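PDB 3W5N: alpha-L-rhamnosidase from Streptomyces avermitilis, which releases terminal alpha-L-rhamnose from citrus flavonoid glycosides such as naringin and rutin and from gum arabic, and binds L-rhamnose through a calcium-dependent carbohydrate-binding module. Local coordinates for residues Ser139-Pro144 with Arg157-Thr162; Leu174-Asp179 with Ala234-Val239; Thr221-Ala226 with Gly267-Asp272. All coordinates share one frame; numbering follows the deposited sequence.

Interaction 1 of 3, residues Ser139-Pro144 with Arg157-Thr162. With RAM (alpha-L-rhamnopyranose), chain F.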
loop_
_atom_site.group_PDB
_atom_site.type_symbol
_atom_site.label_atom_id
_atom_site.label_comp_id
_atom_site.label_asym_id
_atom_site.label_seq_id
_atom_site.Cartn_x
_atom_site.Cartn_y
_atom_site.Cartn_z
ATOM N N SER A 139 12.309 -38.778 9.747
ATOM C CA SER A 139 12.178 -39.584 8.527
ATOM C C SER A 139 10.762 -39.514 8.034
ATOM O O SER A 139 9.827 -39.522 8.843
ATOM C CB SER A 139 12.493 -41.049 8.829
ATOM O OG SER A 139 13.835 -41.165 9.283
ATOM N N TRP A 140 10.583 -39.481 6.715
ATOM C CA TRP A 140 9.262 -39.697 6.152
ATOM C C TRP A 140 8.956 -41.170 6.283
ATOM O O TRP A 140 9.776 -42.001 5.887
ATOM C CB TRP A 140 9.221 -39.324 4.669
ATOM C CG TRP A 140 9.449 -37.855 4.402
ATOM C CD1 TRP A 140 10.656 -37.231 4.216
ATOM C CD2 TRP A 140 8.443 -36.857 4.234
ATOM N NE1 TRP A 140 10.455 -35.880 3.972
ATOM C CE2 TRP A 140 9.106 -35.633 3.971
ATOM C CE3 TRP A 140 7.040 -36.873 4.277
ATOM C CZ2 TRP A 140 8.408 -34.433 3.748
ATOM C CZ3 TRP A 140 6.348 -35.676 4.070
ATOM C CH2 TRP A 140 7.038 -34.475 3.812
ATOM N N ILE A 141 7.800 -41.506 6.841
ATOM C CA ILE A 141 7.447 -42.918 6.976
ATOM C C ILE A 141 6.123 -43.242 6.285
ATOM O O ILE A 141 5.307 -42.360 6.013
ATOM C CB ILE A 141 7.439 -43.412 8.452
ATOM C CG1 ILE A 141 6.392 -42.654 9.305
ATOM C CG2 ILE A 141 8.808 -43.274 9.090
ATOM C CD1 ILE A 141 6.245 -43.283 10.692
ATOM N N TRP A 142 5.932 -44.524 5.981
ATOM C CA TRP A 142 4.688 -45.039 5.441
ATOM C C TRP A 142 4.529 -46.488 5.885
ATOM O O TRP A 142 5.390 -47.021 6.573
ATOM C CB TRP A 142 4.683 -44.933 3.909
ATOM C CG TRP A 142 3.331 -45.085 3.287
ATOM C CD1 TRP A 142 2.923 -46.109 2.479
ATOM C CD2 TRP A 142 2.219 -44.185 3.388
ATOM N NE1 TRP A 142 1.625 -45.906 2.077
ATOM C CE2 TRP A 142 1.162 -44.742 2.622
ATOM C CE3 TRP A 142 2.004 -42.975 4.056
ATOM C CZ2 TRP A 142 -0.084 -44.125 2.501
ATOM C CZ3 TRP A 142 0.739 -42.353 3.926
ATOM C CH2 TRP A 142 -0.275 -42.937 3.159
ATOM N N PHE A 143 3.412 -47.107 5.527
ATOM C CA PHE A 143 3.294 -48.560 5.640
ATOM C C PHE A 143 4.384 -49.253 4.774
ATOM O O PHE A 143 4.726 -48.742 3.704
ATOM C CB PHE A 143 1.883 -49.009 5.215
ATOM C CG PHE A 143 1.670 -50.477 5.375
ATOM C CD1 PHE A 143 1.362 -51.010 6.625
ATOM C CD2 PHE A 143 1.880 -51.338 4.300
ATOM C CE1 PHE A 143 1.205 -52.370 6.788
ATOM C CE2 PHE A 143 1.739 -52.712 4.461
ATOM C CZ PHE A 143 1.404 -53.229 5.706
ATOM N N PRO A 144 4.928 -50.410 5.227
ATOM C CA PRO A 144 5.915 -51.127 4.411
ATOM C C PRO A 144 5.283 -51.797 3.173
ATOM O O PRO A 144 4.938 -52.989 3.196
ATOM C CB PRO A 144 6.487 -52.164 5.392
ATOM C CG PRO A 144 5.355 -52.439 6.329
ATOM C CD PRO A 144 4.726 -51.076 6.531
ATOM N N ARG A 157 -3.380 -45.228 5.541
ATOM C CA ARG A 157 -2.616 -46.114 6.436
ATOM C C ARG A 157 -2.658 -45.562 7.872
ATOM O O ARG A 157 -2.860 -44.367 8.067
ATOM C CB ARG A 157 -1.178 -46.253 5.938
ATOM C CG ARG A 157 -1.111 -46.755 4.502
ATOM C CD ARG A 157 -1.601 -48.174 4.414
ATOM N NE ARG A 157 -1.548 -48.737 3.059
ATOM C CZ ARG A 157 -2.595 -49.174 2.368
ATOM N NH1 ARG A 157 -3.828 -49.099 2.868
ATOM N NH2 ARG A 157 -2.403 -49.729 1.163
ATOM N N TRP A 158 -2.470 -46.445 8.852
ATOM C CA TRP A 158 -2.587 -46.117 10.276
ATOM C C TRP A 158 -1.279 -46.421 11.007
ATOM O O TRP A 158 -0.561 -47.368 10.647
ATOM C CB TRP A 158 -3.745 -46.930 10.887
ATOM C CG TRP A 158 -5.088 -46.597 10.259
ATOM C CD1 TRP A 158 -6.008 -45.702 10.726
ATOM C CD2 TRP A 158 -5.660 -47.167 9.064
ATOM N NE1 TRP A 158 -7.110 -45.669 9.895
ATOM C CE2 TRP A 158 -6.919 -46.552 8.868
ATOM C CE3 TRP A 158 -5.219 -48.120 8.131
ATOM C CZ2 TRP A 158 -7.748 -46.859 7.779
ATOM C CZ3 TRP A 158 -6.048 -48.426 7.046
ATOM C CH2 TRP A 158 -7.295 -47.786 6.878
ATOM N N PHE A 159 -0.970 -45.614 12.021
ATOM C CA PHE A 159 0.332 -45.612 12.692
ATOM C C PHE A 159 0.151 -45.344 14.168
ATOM O O PHE A 159 -0.711 -44.516 14.563
ATOM C CB PHE A 159 1.266 -44.517 12.118
ATOM C CG PHE A 159 1.455 -44.604 10.628
ATOM C CD1 PHE A 159 0.487 -44.079 9.765
ATOM C CD2 PHE A 159 2.577 -45.236 10.079
ATOM C CE1 PHE A 159 0.616 -44.182 8.382
ATOM C CE2 PHE A 159 2.721 -45.330 8.692
ATOM C CZ PHE A 159 1.742 -44.803 7.843
ATOM N N ARG A 160 0.970 -46.034 14.960
ATOM C CA ARG A 160 0.976 -45.909 16.413
ATOM C C ARG A 160 2.378 -45.912 16.976
ATOM O O ARG A 160 3.271 -46.596 16.456
ATOM C CB ARG A 160 0.205 -47.074 17.055
ATOM C CG ARG A 160 -1.303 -46.903 17.039
ATOM C CD ARG A 160 -2.024 -48.102 17.651
ATOM N NE ARG A 160 -1.498 -48.454 18.965
ATOM C CZ ARG A 160 -1.992 -48.013 20.122
ATOM N NH1 ARG A 160 -3.045 -47.207 20.125
ATOM N NH2 ARG A 160 -1.432 -48.380 21.268
ATOM N N ARG A 161 2.555 -45.168 18.060
ATOM C CA ARG A 161 3.817 -45.169 18.781
ATOM C C ARG A 161 3.515 -44.847 20.231
ATOM O O ARG A 161 2.783 -43.909 20.506
ATOM C CB ARG A 161 4.714 -44.088 18.200
ATOM C CG ARG A 161 5.998 -43.830 18.950
ATOM C CD ARG A 161 7.036 -44.829 18.525
ATOM N NE ARG A 161 8.371 -44.366 18.847
ATOM C CZ ARG A 161 9.123 -44.864 19.820
ATOM N NH1 ARG A 161 8.670 -45.867 20.588
ATOM N NH2 ARG A 161 10.344 -44.360 20.017
ATOM N N THR A 162 4.058 -45.637 21.143
ATOM C CA THR A 162 4.019 -45.277 22.559
ATOM C C THR A 162 5.422 -44.912 22.988
ATOM O O THR A 162 6.350 -45.718 22.834
ATOM C CB THR A 162 3.502 -46.424 23.436
ATOM O OG1 THR A 162 2.188 -46.781 22.999
ATOM C CG2 THR A 162 3.456 -45.983 24.897
HETATM C C1 RAM F . 1.364 -52.232 26.824
HETATM C C2 RAM F . 0.457 -52.019 25.579
HETATM C C3 RAM F . 0.218 -50.503 25.591
HETATM C C4 RAM F . 1.528 -49.726 25.378
HETATM C C5 RAM F . 2.552 -50.108 26.469
HETATM C C6 RAM F . 3.942 -49.541 26.179
HETATM O O1 RAM F . 0.808 -51.760 28.075
HETATM O O2 RAM F . 1.301 -52.547 24.554
HETATM O O3 RAM F . -0.796 -50.075 24.678
HETATM O O4 RAM F . 1.239 -48.314 25.351
HETATM O O5 RAM F . 2.632 -51.554 26.635
#

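Interaction 2 of 3, residues Leu174-Asp179 with Ala234-Val239. With CA (calcium ion), chain B; RAM (alpha-L-rhamnopyranose), chain D.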
loop_
_atom_site.group_PDB
_atom_site.type_symbol
_atom_site.label_atom_id
_atom_site.label_comp_id
_atom_site.label_asym_id
_atom_site.label_seq_id
_atom_site.Cartn_x
_atom_site.Cartn_y
_atom_site.Cartn_z
ATOM N N LEU A 174 4.637 -30.135 18.396
ATOM C CA LEU A 174 4.612 -31.166 17.362
ATOM C C LEU A 174 4.685 -30.479 16.012
ATOM O O LEU A 174 3.862 -29.624 15.711
ATOM C CB LEU A 174 3.341 -32.018 17.448
ATOM C CG LEU A 174 3.166 -33.079 16.352
ATOM C CD1 LEU A 174 4.231 -34.167 16.481
ATOM C CD2 LEU A 174 1.753 -33.667 16.435
ATOM N N ALA A 175 5.688 -30.824 15.208
ATOM C CA ALA A 175 5.737 -30.357 13.830
ATOM C C ALA A 175 5.465 -31.592 12.963
ATOM O O ALA A 175 6.050 -32.651 13.191
ATOM C CB ALA A 175 7.089 -29.756 13.501
ATOM N N ILE A 176 4.563 -31.447 12.006
ATOM C CA ILE A 176 4.047 -32.599 11.256
ATOM C C ILE A 176 3.673 -32.195 9.825
ATOM O O ILE A 176 3.157 -31.103 9.585
ATOM C CB ILE A 176 2.893 -33.313 12.033
ATOM C CG1 ILE A 176 2.441 -34.616 11.338
ATOM C CG2 ILE A 176 1.698 -32.383 12.274
ATOM C CD1 ILE A 176 1.606 -35.535 12.222
ATOM N N SER A 177 3.938 -33.082 8.873
ATOM C CA SER A 177 3.491 -32.882 7.507
ATOM C C SER A 177 3.176 -34.256 6.924
ATOM O O SER A 177 3.735 -35.253 7.381
ATOM C CB SER A 177 4.591 -32.207 6.708
ATOM O OG SER A 177 4.039 -31.658 5.525
ATOM N N ALA A 178 2.271 -34.304 5.949
ATOM C CA ALA A 178 1.978 -35.565 5.268
ATOM C C ALA A 178 1.765 -35.339 3.787
ATOM O O ALA A 178 1.163 -34.345 3.381
ATOM C CB ALA A 178 0.743 -36.248 5.863
ATOM N N ASP A 179 2.275 -36.280 3.000
ATOM C CA ASP A 179 1.887 -36.473 1.625
ATOM C C ASP A 179 0.885 -37.643 1.645
ATOM O O ASP A 179 1.313 -38.803 1.701
ATOM C CB ASP A 179 3.145 -36.826 0.805
ATOM C CG ASP A 179 2.847 -37.064 -0.653
ATOM O OD1 ASP A 179 1.660 -37.165 -1.004
ATOM O OD2 ASP A 179 3.799 -37.136 -1.461
ATOM N N ALA A 234 3.928 -41.247 -1.220
ATOM C CA ALA A 234 3.229 -41.065 0.046
ATOM C C ALA A 234 4.224 -41.147 1.179
ATOM O O ALA A 234 5.266 -41.824 1.083
ATOM C CB ALA A 234 2.156 -42.129 0.234
ATOM N N GLY A 235 3.890 -40.485 2.282
ATOM C CA GLY A 235 4.751 -40.514 3.449
ATOM C C GLY A 235 4.337 -39.409 4.399
ATOM O O GLY A 235 3.765 -38.409 3.980
ATOM N N TRP A 236 4.634 -39.580 5.681
ATOM C CA TRP A 236 4.389 -38.492 6.619
ATOM C C TRP A 236 5.597 -38.374 7.543
ATOM O O TRP A 236 6.386 -39.318 7.687
ATOM C CB TRP A 236 3.042 -38.661 7.357
ATOM C CG TRP A 236 3.028 -39.774 8.348
ATOM C CD1 TRP A 236 2.764 -41.093 8.096
ATOM C CD2 TRP A 236 3.300 -39.680 9.751
ATOM N NE1 TRP A 236 2.848 -41.820 9.255
ATOM C CE2 TRP A 236 3.178 -40.979 10.286
ATOM C CE3 TRP A 236 3.642 -38.621 10.606
ATOM C CZ2 TRP A 236 3.382 -41.256 11.642
ATOM C CZ3 TRP A 236 3.849 -38.898 11.959
ATOM C CH2 TRP A 236 3.720 -40.207 12.463
ATOM N N ILE A 237 5.773 -37.215 8.159
ATOM C CA ILE A 237 6.979 -36.978 8.925
ATOM C C ILE A 237 6.608 -36.104 10.122
ATOM O O ILE A 237 5.711 -35.264 10.002
ATOM C CB ILE A 237 8.027 -36.259 8.032
ATOM C CG1 ILE A 237 9.372 -36.118 8.751
ATOM C CG2 ILE A 237 7.488 -34.910 7.552
ATOM C CD1 ILE A 237 10.541 -35.742 7.855
ATOM N N CYS A 238 7.272 -36.317 11.262
ATOM C CA CYS A 238 7.062 -35.434 12.422
ATOM C C CYS A 238 8.257 -35.372 13.360
ATOM O O CYS A 238 9.161 -36.229 13.305
ATOM C CB CYS A 238 5.811 -35.844 13.218
ATOM S SG CYS A 238 6.033 -37.307 14.271
ATOM N N VAL A 239 8.262 -34.330 14.199
ATOM C CA VAL A 239 9.123 -34.267 15.379
ATOM C C VAL A 239 8.262 -33.760 16.541
ATOM O O VAL A 239 7.538 -32.774 16.409
ATOM C CB VAL A 239 10.351 -33.335 15.230
ATOM C CG1 VAL A 239 11.256 -33.451 16.460
ATOM C CG2 VAL A 239 11.158 -33.669 13.997
HETATM CA CA CA B . 0.782 -38.347 -2.805
HETATM C C1 RAM D . 2.279 -33.630 -5.745
HETATM C C2 RAM D . 1.090 -34.214 -4.980
HETATM C C3 RAM D . 1.312 -35.713 -4.713
HETATM C C4 RAM D . 2.633 -35.965 -4.000
HETATM C C5 RAM D . 3.790 -35.368 -4.816
HETATM C C6 RAM D . 5.125 -35.435 -4.072
HETATM O O1 RAM D . 2.259 -34.117 -7.096
HETATM O O2 RAM D . 0.978 -33.481 -3.755
HETATM O O3 RAM D . 0.266 -36.366 -3.970
HETATM O O4 RAM D . 2.694 -37.397 -3.801
HETATM O O5 RAM D . 3.535 -33.978 -5.134
HETATM O O HOH W 1 0.298 -39.282 -4.989
#

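Interaction 3 of 3, residues Thr221-Ala226 with Gly267-Asp272. With RAM (alpha-L-rhamnopyranose), chain F.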
loop_
_atom_site.group_PDB
_atom_site.type_symbol
_atom_site.label_atom_id
_atom_site.label_comp_id
_atom_site.label_asym_id
_atom_site.label_seq_id
_atom_site.Cartn_x
_atom_site.Cartn_y
_atom_site.Cartn_z
ATOM N N THR A 221 0.685 -42.209 24.125
ATOM C CA THR A 221 0.404 -42.908 22.871
ATOM C C THR A 221 0.058 -41.955 21.763
ATOM O O THR A 221 -0.908 -41.203 21.854
ATOM C CB THR A 221 -0.697 -43.945 23.050
ATOM O OG1 THR A 221 -0.229 -44.932 23.983
ATOM C CG2 THR A 221 -1.054 -44.618 21.694
ATOM N N LEU A 222 0.896 -41.956 20.731
ATOM C CA LEU A 222 0.685 -41.130 19.563
ATOM C C LEU A 222 0.068 -42.014 18.488
ATOM O O LEU A 222 0.477 -43.155 18.317
ATOM C CB LEU A 222 2.023 -40.535 19.081
ATOM C CG LEU A 222 2.926 -39.923 20.162
ATOM C CD1 LEU A 222 4.254 -39.421 19.602
ATOM C CD2 LEU A 222 2.185 -38.812 20.886
ATOM N N ALA A 223 -0.935 -41.497 17.787
ATOM C CA ALA A 223 -1.576 -42.247 16.702
ATOM C C ALA A 223 -1.839 -41.321 15.540
ATOM O O ALA A 223 -2.295 -40.186 15.723
ATOM C CB ALA A 223 -2.867 -42.919 17.184
ATOM N N VAL A 224 -1.567 -41.812 14.333
ATOM C CA VAL A 224 -1.665 -40.998 13.142
ATOM C C VAL A 224 -2.339 -41.833 12.067
ATOM O O VAL A 224 -1.964 -42.986 11.857
ATOM C CB VAL A 224 -0.248 -40.583 12.647
ATOM C CG1 VAL A 224 -0.314 -39.913 11.281
ATOM C CG2 VAL A 224 0.452 -39.680 13.667
ATOM N N SER A 225 -3.348 -41.258 11.420
ATOM C CA SER A 225 -3.827 -41.773 10.130
ATOM C C SER A 225 -3.279 -40.849 9.050
ATOM O O SER A 225 -3.198 -39.631 9.242
ATOM C CB SER A 225 -5.363 -41.842 10.075
ATOM O OG SER A 225 -5.960 -40.553 10.182
ATOM N N ALA A 226 -2.873 -41.423 7.924
ATOM C CA ALA A 226 -2.426 -40.614 6.798
ATOM C C ALA A 226 -2.984 -41.209 5.531
ATOM O O ALA A 226 -3.107 -42.432 5.421
ATOM C CB ALA A 226 -0.907 -40.549 6.733
ATOM N N GLY A 267 -10.938 -47.639 18.832
ATOM C CA GLY A 267 -10.108 -47.666 20.011
ATOM C C GLY A 267 -8.649 -47.669 19.614
ATOM O O GLY A 267 -7.787 -47.641 20.482
ATOM N N TRP A 268 -8.375 -47.699 18.302
ATOM C CA TRP A 268 -6.987 -47.786 17.794
ATOM C C TRP A 268 -6.127 -46.586 18.155
ATOM O O TRP A 268 -4.900 -46.672 18.098
ATOM C CB TRP A 268 -6.943 -48.029 16.278
ATOM C CG TRP A 268 -7.289 -46.816 15.480
ATOM C CD1 TRP A 268 -8.551 -46.386 15.139
ATOM C CD2 TRP A 268 -6.375 -45.867 14.920
ATOM N NE1 TRP A 268 -8.469 -45.224 14.410
ATOM C CE2 TRP A 268 -7.148 -44.883 14.262
ATOM C CE3 TRP A 268 -4.977 -45.742 14.924
ATOM C CZ2 TRP A 268 -6.572 -43.796 13.605
ATOM C CZ3 TRP A 268 -4.401 -44.647 14.270
ATOM C CH2 TRP A 268 -5.199 -43.693 13.623
ATOM N N ARG A 269 -6.753 -45.461 18.501
ATOM C CA ARG A 269 -6.000 -44.313 18.972
ATOM C C ARG A 269 -5.713 -44.371 20.471
ATOM O O ARG A 269 -4.926 -43.587 20.966
ATOM C CB ARG A 269 -6.691 -43.000 18.595
ATOM C CG ARG A 269 -6.848 -42.794 17.094
ATOM C CD ARG A 269 -7.432 -41.422 16.778
ATOM N NE ARG A 269 -7.471 -41.178 15.337
ATOM C CZ ARG A 269 -6.514 -40.572 14.611
ATOM N NH1 ARG A 269 -5.392 -40.119 15.165
ATOM N NH2 ARG A 269 -6.690 -40.432 13.300
ATOM N N GLU A 270 -6.340 -45.305 21.186
ATOM C CA GLU A 270 -6.212 -45.344 22.655
ATOM C C GLU A 270 -4.917 -46.006 23.123
ATOM O O GLU A 270 -4.421 -46.934 22.461
ATOM C CB GLU A 270 -7.398 -46.088 23.282
ATOM C CG GLU A 270 -8.767 -45.513 22.935
ATOM C CD GLU A 270 -8.972 -44.084 23.427
ATOM O OE1 GLU A 270 -8.367 -43.685 24.445
ATOM O OE2 GLU A 270 -9.753 -43.350 22.794
ATOM N N PRO A 271 -4.390 -45.577 24.284
ATOM C CA PRO A 271 -3.180 -46.171 24.855
ATOM C C PRO A 271 -3.147 -47.698 24.913
ATOM O O PRO A 271 -2.138 -48.279 24.509
ATOM C CB PRO A 271 -3.132 -45.571 26.261
ATOM C CG PRO A 271 -3.702 -44.211 26.061
ATOM C CD PRO A 271 -4.773 -44.348 25.016
ATOM N N ASP A 272 -4.222 -48.343 25.367
ATOM C CA ASP A 272 -4.147 -49.793 25.625
ATOM C C ASP A 272 -4.534 -50.721 24.466
ATOM O O ASP A 272 -4.650 -51.935 24.647
ATOM C CB ASP A 272 -4.874 -50.168 26.922
ATOM C CG ASP A 272 -4.060 -49.820 28.171
ATOM O OD1 ASP A 272 -2.814 -49.684 28.074
ATOM O OD2 ASP A 272 -4.664 -49.683 29.260
HETATM C C1 RAM F . 1.364 -52.232 26.824
HETATM C C2 RAM F . 0.457 -52.019 25.579
HETATM C C3 RAM F . 0.218 -50.503 25.591
HETATM C C4 RAM F . 1.528 -49.726 25.378
HETATM C C5 RAM F . 2.552 -50.108 26.469
HETATM C C6 RAM F . 3.942 -49.541 26.179
HETATM O O1 RAM F . 0.808 -51.760 28.075
HETATM O O2 RAM F . 1.301 -52.547 24.554
HETATM O O3 RAM F . -0.796 -50.075 24.678
HETATM O O4 RAM F . 1.239 -48.314 25.351
HETATM O O5 RAM F . 2.632 -51.554 26.635
HETATM O O HOH W 2 -3.519 -41.235 20.452
HETATM O O HOH W 3 -8.553 -40.942 11.174
#

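Interaction 1 of 3, residues Ser139-Pro144 with Arg157-Thr162
Ile141 meets Phe159 first, its CD1 methyl 4.2 Å from Phe159 CD2, inside the beta-sandwich of the carbohydrate-binding module CBM67. The two strands belong to different sheets: 139-142 pairs with 282-286, while 156-165 lies in a five-stranded antiparallel sheet. Their axes come no nearer than 9.0 Å and no hydrogen bond joins the segments. At Trp142 the CB points away from Arg157, but with CG anti to the backbone N (chi1 -164°) the indole returns and offers one face. Arg157 CG lies over this face toward the rim, 3.5 Å from Trp142 CZ2, and the two side chains cross nearly at right angles. Beyond them Glu145 OE2 takes a hydrogen bond from Trp142 NE1 and a salt bridge from Arg157 NE, which ties the indole to the arginine. Phe159 turns its edge to the main chain, Trp142 C lying in the ring plane 3.5 Å from Phe159 CE2. Phe143 directs its CB at Arg157, 3.7 Å from Arg157 CD, while its ring leads away at 75° to the guanidinium plane. At the far end of 157-162, Thr162 OG1 shares a hydrogen bond of 3.0 Å with O4 of the chain F rhamnose.

Interaction 2 of 3, residues Leu174-Asp179 with Ala234-Val239
Ile176 and Trp236 lie on one face of the paired strands, the CD1 methyl of Ile176 meeting the benzo side of the indole obliquely, 4.0 Å from Trp236 CE3. Holding CG1 anti to the backbone N (chi1 -174°) extends the chain along Cys238 CB toward that ring. An alanine here lacks CG1 and CD1, which would probably open a gap beside CE3 and CZ3 of the indole. Ala178 CB packs 3.7 Å from Trp236 CB, while Phe159 and Trp257 meet the indole edge-to-face from elsewhere. Ile176, Ala178 and Trp236 face the interior of the CBM67 beta-sandwich, where 174-179 and 234-239 run antiparallel at 174° with six backbone hydrogen bonds, two in each of the pairs Ala175-Val239, Ser177-Ile237 and Asp179-Gly235. On the face of these pairs Ser177 CB lies 4.1 Å from Ile237 CG2, and Ser177 OG bonds to the Trp203 carbonyl. At the strand end the Asp179 carboxylate divides its work: OD1 binds calcium at 2.3 Å, whereas OD2 lies 2.6 Å from O4 of the chain D rhamnose and accepts a bond from Trp292 NE1. Rhamnose O3 and O4, a water, Asn180, Asn228 and the Pro233 carbonyl complete the calcium shell.

Interaction 3 of 3, residues Thr221-Ala226 with Gly267-Asp272
Arg269 lies against Ala223, and its side chain reaches along the strand from a loop. CB and CG both meet the Ala223 methyl, Arg269 CG coming within 4.0 Å of Ala223 CB. CG also sits over the centre of the Trp268 ring, 3.5 Å above the plane. From there the chain runs extended to NE, with chi2 (-175°) and chi3 (175°) both near anti, and this carries the guanidinium past the alanine, with Trp268 CZ2 over one of its faces. The guanidinium turns its edge to Ala223 O, 3.1 Å from Arg269 NH1, and NH1 donates to Ser185 OG and Ala183 O on the neighbouring strand 181-186. NH2 approaches Ser225 OG, and a water bridges the two, accepting from Arg269 NH2 at 2.9 Å. The bonds of NH1 to Ser185 OG and Ala183 O and of NH2 to the water should restrict rotation of the guanidinium.

The indole stacked against Arg269 CG comes to the strand edge-on: Val224 C lies in its plane, 3.7 Å from Trp268 CH2, while Trp158 packs edge-to-face with it from elsewhere. At Thr221, OG1 comes within 3.3 Å of Pro271 CA and also bonds to Thr162 OG1. A second water donates to both Thr221 O and Arg269 O, joining loop to strand where no direct backbone bond does. The loop itself folds as a type I beta turn, Glu270 N bonding to Gly267 O at 2.8 Å, and it covers the outer face of the five-stranded sheet of the CBM67 beta-sandwich.

How the interactions relate
The three contacts sit together in CBM67, the centres of interactions 1 and 2 about 10 Å apart, of 1 and 3 about 11 Å and of 2 and 3 about 16 Å. Trp236 joins them: its carbonyl O is 2.7 Å from Ile141 N, a probable hydrogen bond, and its CH2 packs 3.5 Å from Val224 CG2. Strand 156-165 of interaction 1 and strand 218-227 of interaction 3 are neighbours in one sheet, and Arg160 NH1 probably bonds to Glu270 O at 2.7 Å. Interaction 2 contributes Asp179, which binds both the calcium and the chain D rhamnose, with the Trp142 side chain of interaction 1 about 8 Å from the metal. Interactions 1 and 3 instead flank a second rhamnose, chain F, whose placement near Pro271 is doubtful.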